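Side-chain contacts in putative polyketide cyclase (PDB 3F7X), which is of unknown function but may act as a polyketide cyclase or bind a small molecule in a related way: residues M86-D90 / G91-A95; A35-M38 / P39-L42. All coordinates share one frame; numbering follows the deposited sequence.

Contact 1 (M86-D90 / G91-A95) and contact 2 (A35-M38 / P39-L42) are both local, and their nearest atoms lie about 13 Å apart without touching. Contact 1 joins the strands 76-87 and 93-104 round a tight turn; its strand end is buried partly against the second subunit, while its turn reaches solvent. Contact 2, a surface contact, opens the short helix 38-43 just after helix 22-35, with F41 as its buried residue. The two share no element directly, although helix 22-35 touches side chains of both. Hydrogen bonds of an asparagine, a serine and an accepting aspartate dominate the turn of contact 1, whereas contact 2 combines one aspartate cap with selenomethionine-aromatic packing.

Contact 1 (M86-D90 / G91-A95); sequences MQNAD and GSRAA. With EDO (1,2-ethanediol), chain H.
N88 reaches across the turn to S92 and R93. Its CB stays near the strand, 4.2 Å from R93 O, and chi1 of 70° sets CG between the backbone N and the carbonyl carbon, turning the amide back over the residues that follow. CG then rests 3.7 Å from R93 CB. At the tip the two branches part: OD1 accepts from R93 N, which sits above the carbonyl plane, while ND2 gives a nearly straight bond (168°) to S92 OG, lying in the amide plane, and also packs on R93 CB. Asparagine suits the place because one short side chain supplies both a donor and an acceptor. A leucine here would probably leave R93 N without its acceptor and S92 OG without a donor, so that D90 alone of these residues would hold the hydroxyl.

S92 OG donates to D90 OD1 at 2.6 Å, on the syn lone pair. S92 N reaches the same oxygen from the anti side at 3.0 Å, so two bonds from one residue grip the carboxylate. The backbone of N88 is held too: its O takes G91 N from above the carbonyl plane and Q87 NE2 almost end-on at 3.0 Å. G91 has a phi of 76°, and a CB there would clash with D90 O, which explains the glycine.

Beyond the turn the guanidinium of R93 leads away to a salt bridge with E97 of the second subunit, while Q87 OE1 bonds T23 OG1 of helix 22-35. A94 and A95, small and buried, fit under that helix and at the subunit interface respectively. N88 to G91 form a type I turn, and together with the antiparallel pairs M86-A95 and Q87-A94 they make a beta hairpin at the edge of the SnoaL-like sheet.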
loop_
_atom_site.group_PDB
_atom_site.type_symbol
_atom_site.label_atom_id
_atom_site.label_comp_id
_atom_site.label_asym_id
_atom_site.label_seq_id
_atom_site.Cartn_x
_atom_site.Cartn_y
_atom_site.Cartn_z
HETATM N N MSE A 86 -2.683 -9.799 -7.621
HETATM C CA MSE A 86 -1.650 -10.803 -7.350
HETATM C C MSE A 86 -1.959 -11.574 -6.100
HETATM O O MSE A 86 -2.640 -11.064 -5.218
HETATM C CB MSE A 86 -0.292 -10.098 -7.251
HETATM C CG MSE A 86 0.037 -9.351 -8.542
HETATM SE SE MSE A 86 1.489 -8.069 -8.403
HETATM C CE MSE A 86 0.519 -6.667 -7.602
ATOM N N GLN A 87 -1.467 -12.814 -5.994
ATOM C CA GLN A 87 -1.720 -13.628 -4.835
ATOM C C GLN A 87 -0.512 -14.477 -4.499
ATOM O O GLN A 87 0.352 -14.706 -5.340
ATOM C CB GLN A 87 -2.930 -14.545 -5.012
ATOM C CG GLN A 87 -2.788 -15.634 -6.104
ATOM C CD GLN A 87 -3.919 -16.625 -6.081
ATOM O OE1 GLN A 87 -4.931 -16.413 -6.744
ATOM N NE2 GLN A 87 -3.753 -17.692 -5.317
ATOM N N ASN A 88 -0.491 -14.981 -3.272
ATOM C CA ASN A 88 0.485 -16.011 -2.911
ATOM C C ASN A 88 -0.030 -17.384 -3.425
ATOM O O ASN A 88 -1.143 -17.508 -3.887
ATOM C CB ASN A 88 0.874 -15.965 -1.442
ATOM C CG ASN A 88 -0.226 -16.395 -0.499
ATOM O OD1 ASN A 88 -1.375 -16.592 -0.908
ATOM N ND2 ASN A 88 0.102 -16.448 0.795
ATOM N N ALA A 89 0.817 -18.421 -3.375
ATOM C CA ALA A 89 0.496 -19.687 -4.009
ATOM C C ALA A 89 -0.746 -20.342 -3.413
ATOM O O ALA A 89 -1.580 -20.870 -4.161
ATOM C CB ALA A 89 1.685 -20.626 -3.934
ATOM N N ASP A 90 -0.903 -20.270 -2.090
ATOM C CA ASP A 90 -2.057 -20.920 -1.418
ATOM C C ASP A 90 -3.314 -20.068 -1.366
ATOM O O ASP A 90 -4.357 -20.559 -0.941
ATOM C CB ASP A 90 -1.684 -21.501 -0.073
ATOM C CG ASP A 90 -1.413 -20.499 1.000
ATOM O OD1 ASP A 90 -1.747 -19.311 0.895
ATOM O OD2 ASP A 90 -0.851 -20.935 2.033
ATOM N N GLY A 91 -3.232 -18.824 -1.806
ATOM C CA GLY A 91 -4.417 -17.953 -1.864
ATOM C C GLY A 91 -4.856 -17.399 -0.529
ATOM O O GLY A 91 -5.956 -16.876 -0.416
ATOM N N SER A 92 -4.008 -17.421 0.484
ATOM C CA SER A 92 -4.296 -16.759 1.736
ATOM C C SER A 92 -3.981 -15.283 1.731
ATOM O O SER A 92 -4.403 -14.578 2.627
ATOM C CB SER A 92 -3.540 -17.448 2.890
ATOM O OG SER A 92 -2.137 -17.462 2.694
ATOM N N ARG A 93 -3.156 -14.841 0.782
ATOM C CA ARG A 93 -2.749 -13.436 0.723
ATOM C C ARG A 93 -2.902 -12.949 -0.716
ATOM O O ARG A 93 -2.646 -13.693 -1.670
ATOM C CB ARG A 93 -1.317 -13.276 1.241
ATOM C CG ARG A 93 -1.116 -13.716 2.689
ATOM C CD ARG A 93 -1.752 -12.838 3.732
ATOM N NE ARG A 93 -0.995 -11.600 3.901
ATOM C CZ ARG A 93 0.047 -11.477 4.707
ATOM N NH1 ARG A 93 0.438 -12.478 5.479
ATOM N NH2 ARG A 93 0.720 -10.345 4.770
ATOM N N ALA A 94 -3.278 -11.681 -0.875
ATOM C CA ALA A 94 -3.422 -11.085 -2.172
ATOM C C ALA A 94 -3.107 -9.603 -2.063
ATOM O O ALA A 94 -3.120 -9.014 -0.966
ATOM C CB ALA A 94 -4.839 -11.340 -2.785
ATOM N N ALA A 95 -2.898 -8.993 -3.221
ATOM C CA ALA A 95 -2.619 -7.573 -3.321
ATOM C C ALA A 95 -3.185 -7.081 -4.631
ATOM O O ALA A 95 -3.232 -7.824 -5.610
ATOM C CB ALA A 95 -1.099 -7.309 -3.256
HETATM C C1 EDO H . -7.812 -19.575 2.290
HETATM O O1 EDO H . -9.230 -19.829 2.147
HETATM C C2 EDO H . -7.030 -20.326 1.223
HETATM O O2 EDO H . -5.632 -20.195 1.473
#

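Contact 2 (A35-M38 / P39-L42); sequences AGDM and PAFL
M38 O accepts the shortest hydrogen bond between the two segments, 2.9 Å from L42 N and almost straight (170°). One residue earlier D37 O takes F41 N at 3.0 Å, in the carbonyl plane. These are the first i to i+4 bonds of helix 38-43, and D37, as N-cap, deals with an amide that they do not use. Its CG lies anti to the backbone N (chi1 -173°), which carries the carboxylate forward over the first turn. There OD1 accepts from A40 N at 3.2 Å, the donor coming from above the carboxylate plane. CG is 3.4 Å from A40 CB, and OD1 meets P39 CD.

P39 suits the first turn of a helix, where its nitrogen, having no hydrogen to give, costs no helical bond. Its ring crosses the aspartate side chain at about a right angle, and its CD lies 3.6 Å from M38 CB. A40 CB is small enough to sit over the same face of the carboxylate from which A40 N comes, and it also packs on A32 of helix 22-35.

The selenomethionine M38 runs alongside F41, pointing the same way. Bends at chi2 and chi3 fold its end back, bringing CE to 4.1 Å from F41 CB and SE to 5.0 Å from the ring centroid, an oblique Met-aromatic contact. The ring also meets Y29, and both M38 and F41 pack on M69 of helix 62-75, in the joint between three helices.

Preceded by a Schellman motif at G36, the chain thus ends one helix and begins another within a few residues. The aspartate's negative charge at the new amino end would probably interact favourably with the helix dipole, while the apolar side chains hold the inner face by shape and dispersion.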
loop_
_atom_site.group_PDB
_atom_site.type_symbol
_atom_site.label_atom_id
_atom_site.label_comp_id
_atom_site.label_asym_id
_atom_site.label_seq_id
_atom_site.Cartn_x
_atom_site.Cartn_y
_atom_site.Cartn_z
ATOM N N ALA A 35 -19.151 -1.644 -9.983
ATOM C CA ALA A 35 -20.559 -1.673 -10.371
ATOM C C ALA A 35 -21.483 -1.098 -9.301
ATOM O O ALA A 35 -22.696 -0.972 -9.556
ATOM C CB ALA A 35 -20.976 -3.090 -10.681
ATOM N N GLY A 36 -20.974 -0.728 -8.134
ATOM C CA GLY A 36 -21.780 -0.279 -7.042
ATOM C C GLY A 36 -22.736 -1.329 -6.501
ATOM O O GLY A 36 -23.800 -0.995 -5.963
ATOM N N ASP A 37 -22.329 -2.591 -6.543
ATOM C CA ASP A 37 -23.173 -3.717 -6.113
ATOM C C ASP A 37 -22.786 -4.073 -4.691
ATOM O O ASP A 37 -21.886 -4.887 -4.440
ATOM C CB ASP A 37 -22.971 -4.872 -7.055
ATOM C CG ASP A 37 -23.931 -6.024 -6.806
ATOM O OD1 ASP A 37 -24.485 -6.114 -5.714
ATOM O OD2 ASP A 37 -24.085 -6.857 -7.719
HETATM N N MSE A 38 -23.426 -3.409 -3.736
HETATM C CA MSE A 38 -23.064 -3.556 -2.331
HETATM C C MSE A 38 -23.391 -4.948 -1.762
HETATM O O MSE A 38 -22.562 -5.490 -1.060
HETATM C CB MSE A 38 -23.607 -2.416 -1.509
HETATM C CG MSE A 38 -22.905 -1.084 -1.849
HETATM SE SE MSE A 38 -20.994 -1.032 -1.570
HETATM C CE MSE A 38 -20.332 -1.338 -3.391
ATOM N N PRO A 39 -24.522 -5.549 -2.148
ATOM C CA PRO A 39 -24.713 -6.902 -1.660
ATOM C C PRO A 39 -23.602 -7.863 -2.100
ATOM O O PRO A 39 -23.120 -8.671 -1.296
ATOM C CB PRO A 39 -26.061 -7.304 -2.253
ATOM C CG PRO A 39 -26.767 -6.003 -2.416
ATOM C CD PRO A 39 -25.731 -5.013 -2.809
ATOM N N ALA A 40 -23.198 -7.792 -3.361
ATOM C CA ALA A 40 -22.145 -8.654 -3.875
ATOM C C ALA A 40 -20.829 -8.372 -3.200
ATOM O O ALA A 40 -20.059 -9.279 -2.892
ATOM C CB ALA A 40 -22.022 -8.483 -5.383
ATOM N N PHE A 41 -20.549 -7.100 -2.974
ATOM C CA PHE A 41 -19.295 -6.654 -2.339
ATOM C C PHE A 41 -19.194 -7.181 -0.904
ATOM O O PHE A 41 -18.210 -7.815 -0.529
ATOM C CB PHE A 41 -19.289 -5.121 -2.372
ATOM C CG PHE A 41 -18.064 -4.467 -1.803
ATOM C CD1 PHE A 41 -16.911 -4.291 -2.563
ATOM C CD2 PHE A 41 -18.068 -4.023 -0.490
ATOM C CE1 PHE A 41 -15.806 -3.671 -2.003
ATOM C CE2 PHE A 41 -16.953 -3.434 0.067
ATOM C CZ PHE A 41 -15.833 -3.246 -0.695
ATOM N N LEU A 42 -20.248 -6.955 -0.127
ATOM C CA LEU A 42 -20.218 -7.317 1.289
ATOM C C LEU A 42 -20.248 -8.843 1.472
ATOM O O LEU A 42 -19.701 -9.355 2.445
ATOM C CB LEU A 42 -21.390 -6.669 2.021
ATOM C CG LEU A 42 -21.337 -5.131 2.118
ATOM C CD1 LEU A 42 -22.664 -4.599 2.647
ATOM C CD2 LEU A 42 -20.185 -4.671 3.004
#